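Local coordinates for protein abietadiene synthase, chloroplastic (Abies grandis, PDB 3S9V) that is a chloroplast enzyme of the terpene synthase family, a large, mainly helical protein that joins an N-terminal helical domain to a metal-binding domain, at residues P267-E272 and L297-S302; Y301-E306 and A312-V317; P318-T323 and L367-C372; F345-E348 and F352-F355. All blocks are in the same frame, centred on the assembly; numbering follows the deposited sequence.

Interaction 1: residues P267-E272 and L297-S302; sequences PLDLFE and LDYVYS
L270 and V300 bring the two backbones together, their CA atoms 5.9 Å apart where the first turn of helix 269-282 runs past the final part of helix 290-301. The start of one helix thus lies beside the end of the next, and the side chains of Y299 and L270 bridge the gap. Y299 extends from its helix with CG anti to the backbone N (chi1 179°), which carries the phenol across to D269. There Y299 OH donates to D269 OD1 at 2.7 Å, and OD1 receives it on its anti lone pair, away from OD2. The carboxylate meets the rim of the ring, the two planes 73° apart. Two successive helices packed start against end in this way are consistent with the all-helical, six-hairpin-type family of the terpene synthase N-terminal domain. Beside the polar link, L270 runs at about a right angle to Y299, and its CD2 sits 4.1 Å from Y299 CE2. L270 CD2 also reaches V300, 4.2 Å from V300 CA and 4.4 Å from V300 CG2. D269 OD2 turns instead to the backbone N of R313, while R273 makes a cation-pi contact with the Y299 ring.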
loop_
_atom_site.group_PDB
_atom_site.type_symbol
_atom_site.label_atom_id
_atom_site.label_comp_id
_atom_site.label_asym_id
_atom_site.label_seq_id
_atom_site.Cartn_x
_atom_site.Cartn_y
_atom_site.Cartn_z
ATOM N N PRO A 267 -18.642 -8.408 -13.336
ATOM C CA PRO A 267 -17.340 -7.973 -13.859
ATOM C C PRO A 267 -16.325 -7.774 -12.726
ATOM O O PRO A 267 -16.629 -8.031 -11.554
ATOM C CB PRO A 267 -17.682 -6.675 -14.597
ATOM C CG PRO A 267 -18.820 -6.117 -13.780
ATOM C CD PRO A 267 -19.659 -7.343 -13.485
ATOM N N LEU A 268 -15.125 -7.309 -13.069
ATOM C CA LEU A 268 -14.076 -7.107 -12.070
ATOM C C LEU A 268 -13.339 -5.784 -12.273
ATOM O O LEU A 268 -12.187 -5.635 -11.867
ATOM C CB LEU A 268 -13.081 -8.269 -12.151
ATOM C CG LEU A 268 -13.670 -9.671 -11.933
ATOM C CD1 LEU A 268 -12.611 -10.727 -12.210
ATOM C CD2 LEU A 268 -14.188 -9.798 -10.500
ATOM N N ASP A 269 -14.028 -4.826 -12.887
ATOM C CA ASP A 269 -13.462 -3.525 -13.220
ATOM C C ASP A 269 -12.857 -2.662 -12.112
ATOM O O ASP A 269 -11.856 -1.989 -12.344
ATOM C CB ASP A 269 -14.493 -2.699 -14.001
ATOM C CG ASP A 269 -15.823 -2.565 -13.271
ATOM O OD1 ASP A 269 -16.548 -1.580 -13.538
ATOM O OD2 ASP A 269 -16.153 -3.439 -12.443
ATOM N N LEU A 270 -13.445 -2.660 -10.922
ATOM C CA LEU A 270 -12.896 -1.839 -9.841
ATOM C C LEU A 270 -11.741 -2.568 -9.162
ATOM O O LEU A 270 -10.720 -1.971 -8.791
ATOM C CB LEU A 270 -13.973 -1.521 -8.804
ATOM C CG LEU A 270 -15.281 -0.870 -9.262
ATOM C CD1 LEU A 270 -16.028 -0.394 -8.030
ATOM C CD2 LEU A 270 -15.004 0.309 -10.191
ATOM N N PHE A 271 -11.922 -3.868 -8.986
ATOM C CA PHE A 271 -10.902 -4.691 -8.375
ATOM C C PHE A 271 -9.633 -4.662 -9.247
ATOM O O PHE A 271 -8.531 -4.422 -8.751
ATOM C CB PHE A 271 -11.452 -6.117 -8.208
ATOM C CG PHE A 271 -10.410 -7.148 -7.873
ATOM C CD1 PHE A 271 -9.454 -6.907 -6.896
ATOM C CD2 PHE A 271 -10.406 -8.376 -8.525
ATOM C CE1 PHE A 271 -8.507 -7.871 -6.572
ATOM C CE2 PHE A 271 -9.462 -9.350 -8.208
ATOM C CZ PHE A 271 -8.509 -9.098 -7.229
ATOM N N GLU A 272 -9.793 -4.855 -10.549
ATOM C CA GLU A 272 -8.642 -4.873 -11.445
ATOM C C GLU A 272 -7.874 -3.553 -11.513
ATOM O O GLU A 272 -6.641 -3.537 -11.446
ATOM C CB GLU A 272 -9.080 -5.281 -12.852
ATOM C CG GLU A 272 -7.937 -5.335 -13.839
ATOM C CD GLU A 272 -8.307 -6.032 -15.128
ATOM O OE1 GLU A 272 -9.006 -5.431 -15.978
ATOM O OE2 GLU A 272 -7.902 -7.198 -15.285
ATOM N N LEU A 297 -8.028 5.614 -12.350
ATOM C CA LEU A 297 -8.624 6.151 -11.130
ATOM C C LEU A 297 -9.854 7.019 -11.402
ATOM O O LEU A 297 -10.779 7.050 -10.583
ATOM C CB LEU A 297 -7.582 6.938 -10.323
ATOM C CG LEU A 297 -6.429 6.097 -9.750
ATOM C CD1 LEU A 297 -5.487 7.002 -8.986
ATOM C CD2 LEU A 297 -6.971 5.002 -8.816
ATOM N N ASP A 298 -9.870 7.731 -12.532
ATOM C CA ASP A 298 -11.031 8.551 -12.890
ATOM C C ASP A 298 -12.229 7.604 -13.040
ATOM O O ASP A 298 -13.344 7.904 -12.607
ATOM C CB ASP A 298 -10.821 9.281 -14.228
ATOM C CG ASP A 298 -9.934 10.513 -14.103
ATOM O OD1 ASP A 298 -9.824 11.076 -12.990
ATOM O OD2 ASP A 298 -9.363 10.935 -15.137
ATOM N N TYR A 299 -11.974 6.457 -13.661
ATOM C CA TYR A 299 -12.997 5.451 -13.880
ATOM C C TYR A 299 -13.536 4.954 -12.547
ATOM O O TYR A 299 -14.748 4.949 -12.325
ATOM C CB TYR A 299 -12.414 4.278 -14.668
ATOM C CG TYR A 299 -13.402 3.158 -14.922
ATOM C CD1 TYR A 299 -14.185 3.136 -16.077
ATOM C CD2 TYR A 299 -13.558 2.118 -13.996
ATOM C CE1 TYR A 299 -15.100 2.099 -16.308
ATOM C CE2 TYR A 299 -14.466 1.086 -14.214
ATOM C CZ TYR A 299 -15.232 1.080 -15.371
ATOM O OH TYR A 299 -16.110 0.041 -15.594
ATOM N N VAL A 300 -12.636 4.540 -11.657
ATOM C CA VAL A 300 -13.060 4.045 -10.355
ATOM C C VAL A 300 -13.839 5.090 -9.571
ATOM O O VAL A 300 -14.855 4.776 -8.948
ATOM C CB VAL A 300 -11.861 3.584 -9.509
ATOM C CG1 VAL A 300 -12.333 3.157 -8.108
ATOM C CG2 VAL A 300 -11.159 2.420 -10.212
ATOM N N TYR A 301 -13.368 6.332 -9.600
ATOM C CA TYR A 301 -14.038 7.403 -8.877
ATOM C C TYR A 301 -15.442 7.678 -9.428
ATOM O O TYR A 301 -16.351 7.981 -8.659
ATOM C CB TYR A 301 -13.203 8.692 -8.916
ATOM C CG TYR A 301 -13.821 9.841 -8.130
ATOM C CD1 TYR A 301 -13.951 9.771 -6.742
ATOM C CD2 TYR A 301 -14.310 10.981 -8.782
ATOM C CE1 TYR A 301 -14.555 10.804 -6.017
ATOM C CE2 TYR A 301 -14.917 12.021 -8.065
ATOM C CZ TYR A 301 -15.036 11.923 -6.685
ATOM O OH TYR A 301 -15.640 12.932 -5.974
ATOM N N SER A 302 -15.615 7.577 -10.748
ATOM C CA SER A 302 -16.923 7.809 -11.360
ATOM C C SER A 302 -17.891 6.731 -10.906
ATOM O O SER A 302 -19.084 6.809 -11.182
ATOM C CB SER A 302 -16.838 7.783 -12.888
ATOM O OG SER A 302 -16.672 6.462 -13.376
#

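Interaction 2: residues Y301-E306 and A312-V317; sequences YSHWDE and ARENPV
H303 sets CG beside its backbone N (chi1 -72°), whereas E314 has CG nearly eclipsing its own N (chi1 -10°) and then bends at chi2; between them these torsions bring imidazole and carboxylate together. H303 ND1 donates to E314 OE1 at 3.1 Å, with an angle of 143° at the hydrogen. The two planes are nearly perpendicular; E314 OE1 is met from above the carboxylate plane and lies tilted from the ring plane. R313 approaches from another direction: its CB lies over one face of the imidazole, 3.8 Å from the H303 ring centroid, a CH-pi contact, while its guanidinium leads away to a salt bridge with D225. Both segments belong to the loop joining helix 290-301 to helix 320-332, so the contact ties two parts of that connection together near the surface. H303 is the third residue of a type I turn from Y301 to W304. A water links the backbones as well, donating to H303 O at 2.7 Å and accepting from E314 N at 3.1 Å. With ND1 serving as donor, the nearby carboxylate would probably stabilise a positive charge on the imidazole, although the bent, out-of-plane approach suggests a bond of moderate strength.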
loop_
_atom_site.group_PDB
_atom_site.type_symbol
_atom_site.label_atom_id
_atom_site.label_comp_id
_atom_site.label_asym_id
_atom_site.label_seq_id
_atom_site.Cartn_x
_atom_site.Cartn_y
_atom_site.Cartn_z
ATOM N N TYR A 301 -13.368 6.332 -9.600
ATOM C CA TYR A 301 -14.038 7.403 -8.877
ATOM C C TYR A 301 -15.442 7.678 -9.428
ATOM O O TYR A 301 -16.351 7.981 -8.659
ATOM C CB TYR A 301 -13.203 8.692 -8.916
ATOM C CG TYR A 301 -13.821 9.841 -8.130
ATOM C CD1 TYR A 301 -13.951 9.771 -6.742
ATOM C CD2 TYR A 301 -14.310 10.981 -8.782
ATOM C CE1 TYR A 301 -14.555 10.804 -6.017
ATOM C CE2 TYR A 301 -14.917 12.021 -8.065
ATOM C CZ TYR A 301 -15.036 11.923 -6.685
ATOM O OH TYR A 301 -15.640 12.932 -5.974
ATOM N N SER A 302 -15.615 7.577 -10.748
ATOM C CA SER A 302 -16.923 7.809 -11.360
ATOM C C SER A 302 -17.891 6.731 -10.906
ATOM O O SER A 302 -19.084 6.809 -11.182
ATOM C CB SER A 302 -16.838 7.783 -12.888
ATOM O OG SER A 302 -16.672 6.462 -13.376
ATOM N N HIS A 303 -17.371 5.713 -10.229
ATOM C CA HIS A 303 -18.214 4.633 -9.726
ATOM C C HIS A 303 -18.169 4.588 -8.206
ATOM O O HIS A 303 -18.673 3.650 -7.597
ATOM C CB HIS A 303 -17.767 3.287 -10.294
ATOM C CG HIS A 303 -18.096 3.112 -11.741
ATOM N ND1 HIS A 303 -19.392 3.013 -12.199
ATOM C CD2 HIS A 303 -17.304 3.061 -12.838
ATOM C CE1 HIS A 303 -19.384 2.910 -13.516
ATOM N NE2 HIS A 303 -18.128 2.938 -13.929
ATOM N N TRP A 304 -17.557 5.605 -7.602
ATOM C CA TRP A 304 -17.457 5.674 -6.150
ATOM C C TRP A 304 -18.836 5.837 -5.516
ATOM O O TRP A 304 -19.690 6.558 -6.024
ATOM C CB TRP A 304 -16.555 6.839 -5.723
ATOM C CG TRP A 304 -16.159 6.790 -4.259
ATOM C CD1 TRP A 304 -16.582 7.623 -3.268
ATOM C CD2 TRP A 304 -15.270 5.845 -3.640
ATOM N NE1 TRP A 304 -16.013 7.257 -2.068
ATOM C CE2 TRP A 304 -15.205 6.170 -2.270
ATOM C CE3 TRP A 304 -14.524 4.751 -4.113
ATOM C CZ2 TRP A 304 -14.421 5.441 -1.360
ATOM C CZ3 TRP A 304 -13.744 4.025 -3.208
ATOM C CH2 TRP A 304 -13.701 4.377 -1.845
ATOM N N ASP A 305 -19.040 5.157 -4.399
ATOM C CA ASP A 305 -20.301 5.203 -3.680
ATOM C C ASP A 305 -19.943 5.504 -2.234
ATOM O O ASP A 305 -18.984 4.943 -1.704
ATOM C CB ASP A 305 -21.005 3.847 -3.779
ATOM C CG ASP A 305 -22.428 3.885 -3.254
ATOM O OD1 ASP A 305 -22.625 4.247 -2.075
ATOM O OD2 ASP A 305 -23.350 3.548 -4.026
ATOM N N GLU A 306 -20.709 6.389 -1.602
ATOM C CA GLU A 306 -20.463 6.778 -0.221
ATOM C C GLU A 306 -20.643 5.665 0.808
ATOM O O GLU A 306 -20.263 5.827 1.970
ATOM C CB GLU A 306 -21.349 7.967 0.142
ATOM C CG GLU A 306 -20.992 9.226 -0.630
ATOM C CD GLU A 306 -21.878 10.399 -0.272
ATOM O OE1 GLU A 306 -23.096 10.340 -0.557
ATOM O OE2 GLU A 306 -21.352 11.379 0.299
ATOM N N ALA A 312 -16.968 -4.830 -8.495
ATOM C CA ALA A 312 -17.547 -4.460 -9.782
ATOM C C ALA A 312 -18.405 -3.220 -9.646
ATOM O O ALA A 312 -19.002 -2.986 -8.595
ATOM C CB ALA A 312 -18.396 -5.598 -10.324
ATOM N N ARG A 313 -18.458 -2.435 -10.721
ATOM C CA ARG A 313 -19.261 -1.220 -10.761
ATOM C C ARG A 313 -20.669 -1.562 -10.285
ATOM O O ARG A 313 -21.217 -2.596 -10.647
ATOM C CB ARG A 313 -19.304 -0.673 -12.194
ATOM C CG ARG A 313 -19.682 -1.722 -13.249
ATOM C CD ARG A 313 -21.189 -1.763 -13.514
ATOM N NE ARG A 313 -21.588 -2.877 -14.379
ATOM C CZ ARG A 313 -21.762 -4.130 -13.963
ATOM N NH1 ARG A 313 -21.581 -4.451 -12.687
ATOM N NH2 ARG A 313 -22.121 -5.071 -14.824
ATOM N N GLU A 314 -21.243 -0.696 -9.460
ATOM C CA GLU A 314 -22.591 -0.896 -8.934
ATOM C C GLU A 314 -22.790 -2.309 -8.396
ATOM O O GLU A 314 -23.771 -2.967 -8.723
ATOM C CB GLU A 314 -23.646 -0.614 -10.016
ATOM C CG GLU A 314 -23.129 0.041 -11.308
ATOM C CD GLU A 314 -22.625 1.467 -11.123
ATOM O OE1 GLU A 314 -21.609 1.672 -10.423
ATOM O OE2 GLU A 314 -23.251 2.388 -11.690
ATOM N N ASN A 315 -21.854 -2.776 -7.577
ATOM C CA ASN A 315 -21.951 -4.111 -6.995
ATOM C C ASN A 315 -23.111 -4.144 -5.990
ATOM O O ASN A 315 -23.392 -3.153 -5.320
ATOM C CB ASN A 315 -20.640 -4.472 -6.287
ATOM C CG ASN A 315 -20.390 -5.970 -6.251
ATOM O OD1 ASN A 315 -20.272 -6.608 -7.296
ATOM N ND2 ASN A 315 -20.305 -6.538 -5.047
ATOM N N PRO A 316 -23.806 -5.282 -5.885
ATOM C CA PRO A 316 -24.934 -5.411 -4.950
ATOM C C PRO A 316 -24.513 -5.106 -3.509
ATOM O O PRO A 316 -25.278 -4.537 -2.736
ATOM C CB PRO A 316 -25.353 -6.867 -5.108
ATOM C CG PRO A 316 -24.913 -7.209 -6.492
ATOM C CD PRO A 316 -23.578 -6.536 -6.617
ATOM N N VAL A 317 -23.295 -5.505 -3.152
ATOM C CA VAL A 317 -22.776 -5.276 -1.811
ATOM C C VAL A 317 -21.317 -4.838 -1.870
ATOM O O VAL A 317 -20.525 -5.369 -2.651
ATOM C CB VAL A 317 -22.865 -6.555 -0.927
ATOM C CG1 VAL A 317 -24.271 -7.117 -0.965
ATOM C CG2 VAL A 317 -21.863 -7.602 -1.392
HETATM O O HOH W 1 -19.921 1.226 -7.451
#

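Interaction 3: residues P318-T323 and L367-C372; sequences PDIDDT and LNVNRC
D321 and N368 turn their flat ends toward each other almost in one plane, carboxylate and amide only 24° apart, and N368 ND2 donates to D321 OD1 at 2.7 Å. The bond uses the syn lone pair of D321 OD1, on the side of the other carboxylate oxygen, and is fairly straight at 151° about the hydrogen. D321 reaches across because its CG lies anti to the backbone N (chi1 -153°). The other end of the amide is engaged too: N368 OD1 accepts from R371 NH1 at 3.3 Å, so the rotation of the amide is set from both sides. R371, itself salt-bridged to D278 of helix 269-282, positions N368 and so is second shell to D321. Alongside this polar link runs an apolar one. I320 and V369 cross at about a right angle, and V369 CG2 is packed against the longer, CG1-CD1 branch of I320, 3.5 Å from both I320 CG1 and I320 CD1. The start of helix 320-332 is fixed by D319 at its N-cap, where D319 OD2 accepts from D322 N at 2.9 Å and the backbone O takes both T323 N and T323 OG1. The run D319, I320, D321, D322 fits the DXDD motif known from class II terpene synthases; here its third residue is held by an asparagine of helix 363-373.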
loop_
_atom_site.group_PDB
_atom_site.type_symbol
_atom_site.label_atom_id
_atom_site.label_comp_id
_atom_site.label_asym_id
_atom_site.label_seq_id
_atom_site.Cartn_x
_atom_site.Cartn_y
_atom_site.Cartn_z
ATOM N N PRO A 318 -20.942 -3.850 -1.046
ATOM C CA PRO A 318 -19.555 -3.387 -1.054
ATOM C C PRO A 318 -18.739 -4.288 -0.146
ATOM O O PRO A 318 -19.306 -5.046 0.643
ATOM C CB PRO A 318 -19.671 -1.975 -0.496
ATOM C CG PRO A 318 -20.736 -2.153 0.561
ATOM C CD PRO A 318 -21.773 -3.010 -0.160
ATOM N N ASP A 319 -17.417 -4.217 -0.264
ATOM C CA ASP A 319 -16.547 -5.006 0.601
ATOM C C ASP A 319 -15.439 -4.104 1.125
ATOM O O ASP A 319 -14.973 -3.204 0.426
ATOM C CB ASP A 319 -15.954 -6.204 -0.139
ATOM C CG ASP A 319 -14.948 -5.804 -1.186
ATOM O OD1 ASP A 319 -15.364 -5.311 -2.254
ATOM O OD2 ASP A 319 -13.740 -5.981 -0.937
ATOM N N ILE A 320 -15.014 -4.355 2.357
ATOM C CA ILE A 320 -13.993 -3.538 2.986
ATOM C C ILE A 320 -12.654 -3.521 2.244
ATOM O O ILE A 320 -11.936 -2.525 2.290
ATOM C CB ILE A 320 -13.765 -3.980 4.446
ATOM C CG1 ILE A 320 -13.204 -2.813 5.260
ATOM C CG2 ILE A 320 -12.817 -5.171 4.494
ATOM C CD1 ILE A 320 -13.132 -3.095 6.745
ATOM N N ASP A 321 -12.323 -4.605 1.548
ATOM C CA ASP A 321 -11.049 -4.668 0.834
ATOM C C ASP A 321 -11.007 -3.674 -0.325
ATOM O O ASP A 321 -10.099 -2.855 -0.394
ATOM C CB ASP A 321 -10.785 -6.095 0.326
ATOM C CG ASP A 321 -9.291 -6.403 0.173
ATOM O OD1 ASP A 321 -8.443 -5.522 0.476
ATOM O OD2 ASP A 321 -8.968 -7.537 -0.245
ATOM N N ASP A 322 -11.984 -3.745 -1.231
ATOM C CA ASP A 322 -12.036 -2.825 -2.368
ATOM C C ASP A 322 -12.263 -1.387 -1.896
ATOM O O ASP A 322 -11.739 -0.441 -2.488
ATOM C CB ASP A 322 -13.171 -3.187 -3.330
ATOM C CG ASP A 322 -12.885 -4.434 -4.137
ATOM O OD1 ASP A 322 -13.331 -5.525 -3.725
ATOM O OD2 ASP A 322 -12.207 -4.326 -5.182
ATOM N N THR A 323 -13.060 -1.228 -0.844
ATOM C CA THR A 323 -13.361 0.097 -0.313
ATOM C C THR A 323 -12.146 0.722 0.355
ATOM O O THR A 323 -11.875 1.904 0.174
ATOM C CB THR A 323 -14.514 0.049 0.704
ATOM O OG1 THR A 323 -15.694 -0.440 0.056
ATOM C CG2 THR A 323 -14.786 1.441 1.258
ATOM N N LEU A 367 -5.146 -6.248 6.221
ATOM C CA LEU A 367 -3.906 -5.573 5.869
ATOM C C LEU A 367 -4.161 -4.322 5.026
ATOM O O LEU A 367 -3.610 -3.258 5.310
ATOM C CB LEU A 367 -2.958 -6.507 5.112
ATOM C CG LEU A 367 -1.728 -5.779 4.547
ATOM C CD1 LEU A 367 -0.998 -5.063 5.673
ATOM C CD2 LEU A 367 -0.799 -6.763 3.852
ATOM N N ASN A 368 -4.984 -4.440 3.988
ATOM C CA ASN A 368 -5.263 -3.268 3.162
ATOM C C ASN A 368 -6.021 -2.209 3.954
ATOM O O ASN A 368 -5.873 -1.007 3.707
ATOM C CB ASN A 368 -6.031 -3.669 1.899
ATOM C CG ASN A 368 -5.168 -4.469 0.934
ATOM O OD1 ASN A 368 -4.013 -4.117 0.688
ATOM N ND2 ASN A 368 -5.723 -5.546 0.383
ATOM N N VAL A 369 -6.819 -2.656 4.919
ATOM C CA VAL A 369 -7.564 -1.741 5.767
ATOM C C VAL A 369 -6.561 -1.022 6.670
ATOM O O VAL A 369 -6.699 0.170 6.934
ATOM C CB VAL A 369 -8.606 -2.492 6.648
ATOM C CG1 VAL A 369 -9.175 -1.558 7.708
ATOM C CG2 VAL A 369 -9.736 -3.031 5.782
ATOM N N ASN A 370 -5.545 -1.743 7.137
ATOM C CA ASN A 370 -4.530 -1.148 8.012
ATOM C C ASN A 370 -3.720 -0.070 7.289
ATOM O O ASN A 370 -3.466 1.003 7.839
ATOM C CB ASN A 370 -3.589 -2.228 8.572
ATOM C CG ASN A 370 -2.462 -1.643 9.416
ATOM O OD1 ASN A 370 -1.431 -1.225 8.896
ATOM N ND2 ASN A 370 -2.668 -1.598 10.726
ATOM N N ARG A 371 -3.313 -0.358 6.060
ATOM C CA ARG A 371 -2.561 0.609 5.267
ATOM C C ARG A 371 -3.405 1.874 5.103
ATOM O O ARG A 371 -2.907 2.992 5.237
ATOM C CB ARG A 371 -2.224 0.024 3.888
ATOM C CG ARG A 371 -1.249 -1.149 3.932
ATOM C CD ARG A 371 -1.195 -1.861 2.592
ATOM N NE ARG A 371 -0.582 -1.026 1.567
ATOM C CZ ARG A 371 -0.807 -1.143 0.265
ATOM N NH1 ARG A 371 -1.643 -2.066 -0.199
ATOM N NH2 ARG A 371 -0.198 -0.322 -0.577
ATOM N N CYS A 372 -4.689 1.682 4.829
ATOM C CA CYS A 372 -5.615 2.790 4.650
ATOM C C CYS A 372 -5.808 3.633 5.922
ATOM O O CYS A 372 -5.815 4.861 5.865
ATOM C CB CYS A 372 -6.972 2.248 4.164
ATOM S SG CYS A 372 -8.323 3.464 4.106
#

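Interaction 4: residues F345-E348 and F352-F355; sequences FRDE and FFCF
F345 and F353 supply the backbone hydrogen bond between these two segments, both of which lie in the loop between helix 320-332 and helix 363-373. F353 N donates to F345 O at 3.1 Å in a nearly straight line, 160° about the hydrogen, and F345 O also receives a CA-H...O contact from F352 CA, 3.4 Å away. R346 and F352 form a single beta bridge, their CA atoms 4.6 Å apart, and the short excursion between them turns the chain back without building a regular strand pair.

One ring face is covered: R346 CB sits over the F352 ring, 4.1 Å from its centroid and 26° off the normal, a CH-pi contact. Beyond it the arginine chain is extended and its NE reaches E385 of helix 381-397, the helix that also packs against F352.

Edge contacts are of another kind. D347 turns CG between its backbone N and carbonyl carbon (chi1 72°), which sets D347 OD2 in the plane of the F353 ring, 3.4 Å from F353 CE2; its OD1 accepts from the backbone N of N349 and of E351 in the intervening turn. F355 CA meets the edge of the F345 ring.

Separately, F345 CE2 lies 3.3 Å from C354 O, and F345 and F352 both pack on I320 of helix 320-332.

One carboxylate oxygen thus lies in line with the polarised ring edge of F353, while one face of F352 takes an aliphatic carbon. Such contacts are individually weak, so a pairing with one conventional hydrogen bond across it probably owes much of its hold to aromatic packing.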
loop_
_atom_site.group_PDB
_atom_site.type_symbol
_atom_site.label_atom_id
_atom_site.label_comp_id
_atom_site.label_asym_id
_atom_site.label_seq_id
_atom_site.Cartn_x
_atom_site.Cartn_y
_atom_site.Cartn_z
ATOM N N PHE A 345 -18.634 -1.105 7.420
ATOM C CA PHE A 345 -18.034 -2.358 7.867
ATOM C C PHE A 345 -17.729 -2.483 9.362
ATOM O O PHE A 345 -17.192 -3.497 9.816
ATOM C CB PHE A 345 -16.772 -2.608 7.045
ATOM C CG PHE A 345 -17.003 -2.517 5.559
ATOM C CD1 PHE A 345 -16.821 -1.313 4.885
ATOM C CD2 PHE A 345 -17.468 -3.619 4.841
ATOM C CE1 PHE A 345 -17.101 -1.208 3.525
ATOM C CE2 PHE A 345 -17.749 -3.521 3.483
ATOM C CZ PHE A 345 -17.564 -2.314 2.826
ATOM N N ARG A 346 -18.093 -1.456 10.118
ATOM C CA ARG A 346 -17.860 -1.425 11.552
ATOM C C ARG A 346 -19.055 -1.978 12.332
ATOM O O ARG A 346 -20.199 -1.627 12.043
ATOM C CB ARG A 346 -17.593 0.022 11.972
ATOM C CG ARG A 346 -17.372 0.230 13.448
ATOM C CD ARG A 346 -17.325 1.712 13.763
ATOM N NE ARG A 346 -16.929 1.967 15.142
ATOM C CZ ARG A 346 -17.753 1.933 16.183
ATOM N NH1 ARG A 346 -19.040 1.659 16.011
ATOM N NH2 ARG A 346 -17.283 2.169 17.402
ATOM N N ASP A 347 -18.793 -2.849 13.307
ATOM C CA ASP A 347 -19.867 -3.408 14.130
ATOM C C ASP A 347 -20.032 -2.533 15.370
ATOM O O ASP A 347 -19.215 -1.645 15.621
ATOM C CB ASP A 347 -19.570 -4.864 14.545
ATOM C CG ASP A 347 -18.465 -4.985 15.606
ATOM O OD1 ASP A 347 -17.979 -3.960 16.132
ATOM O OD2 ASP A 347 -18.080 -6.132 15.926
ATOM N N GLU A 348 -21.080 -2.789 16.144
ATOM C CA GLU A 348 -21.353 -2.012 17.353
ATOM C C GLU A 348 -20.199 -1.972 18.354
ATOM O O GLU A 348 -20.206 -1.151 19.268
ATOM C CB GLU A 348 -22.592 -2.564 18.061
ATOM C CG GLU A 348 -23.793 -2.784 17.153
ATOM C CD GLU A 348 -24.233 -1.519 16.436
ATOM O OE1 GLU A 348 -24.526 -0.515 17.121
ATOM O OE2 GLU A 348 -24.289 -1.534 15.185
ATOM N N PHE A 352 -13.923 -4.461 12.616
ATOM C CA PHE A 352 -14.252 -4.319 11.202
ATOM C C PHE A 352 -14.208 -5.663 10.495
ATOM O O PHE A 352 -13.324 -6.481 10.755
ATOM C CB PHE A 352 -13.291 -3.353 10.515
ATOM C CG PHE A 352 -13.413 -1.943 10.994
ATOM C CD1 PHE A 352 -12.961 -1.587 12.259
ATOM C CD2 PHE A 352 -13.990 -0.971 10.182
ATOM C CE1 PHE A 352 -13.078 -0.283 12.707
ATOM C CE2 PHE A 352 -14.114 0.334 10.617
ATOM C CZ PHE A 352 -13.657 0.682 11.884
ATOM N N PHE A 353 -15.170 -5.877 9.599
ATOM C CA PHE A 353 -15.264 -7.117 8.850
ATOM C C PHE A 353 -15.375 -6.804 7.353
ATOM O O PHE A 353 -15.667 -5.671 6.977
ATOM C CB PHE A 353 -16.465 -7.915 9.368
ATOM C CG PHE A 353 -16.358 -8.271 10.834
ATOM C CD1 PHE A 353 -15.621 -9.380 11.243
ATOM C CD2 PHE A 353 -16.948 -7.469 11.802
ATOM C CE1 PHE A 353 -15.472 -9.684 12.599
ATOM C CE2 PHE A 353 -16.806 -7.758 13.163
ATOM C CZ PHE A 353 -16.066 -8.871 13.561
ATOM N N CYS A 354 -15.125 -7.800 6.508
ATOM C CA CYS A 354 -15.146 -7.602 5.066
ATOM C C CYS A 354 -16.526 -7.273 4.486
ATOM O O CYS A 354 -16.631 -6.599 3.456
ATOM C CB CYS A 354 -14.548 -8.833 4.368
ATOM S SG CYS A 354 -13.938 -8.530 2.682
ATOM N N PHE A 355 -17.584 -7.734 5.144
ATOM C CA PHE A 355 -18.938 -7.461 4.674
ATOM C C PHE A 355 -19.864 -7.006 5.792
ATOM O O PHE A 355 -19.707 -7.408 6.941
ATOM C CB PHE A 355 -19.536 -8.700 4.001
ATOM C CG PHE A 355 -18.815 -9.116 2.752
ATOM C CD1 PHE A 355 -17.840 -10.108 2.791
ATOM C CD2 PHE A 355 -19.099 -8.503 1.537
ATOM C CE1 PHE A 355 -17.155 -10.487 1.633
ATOM C CE2 PHE A 355 -18.420 -8.874 0.373
ATOM C CZ PHE A 355 -17.447 -9.868 0.424
#

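In the fold
All four contacts lie in the N-terminal domain of the terpene synthase and follow the chain in order, except that interaction 4 is nested inside the loop closed by interaction 3. Interactions 1 and 2, about 8 Å apart centre to centre, share Y301 and S302, and P267 packs on A312 and R313. Interaction 3 lies deeper, about 15 Å from interaction 1 centre to centre, and F271 packs against D322 to join them. Interactions 3 and 4, their centres about 11 Å apart, meet through I320 N and C354 O. The contacts join consecutive helices and the loops between them, with interactions 1, 3 and 4 meeting at the start of helix 320-332 and interaction 2 reaching it through W304 on T323.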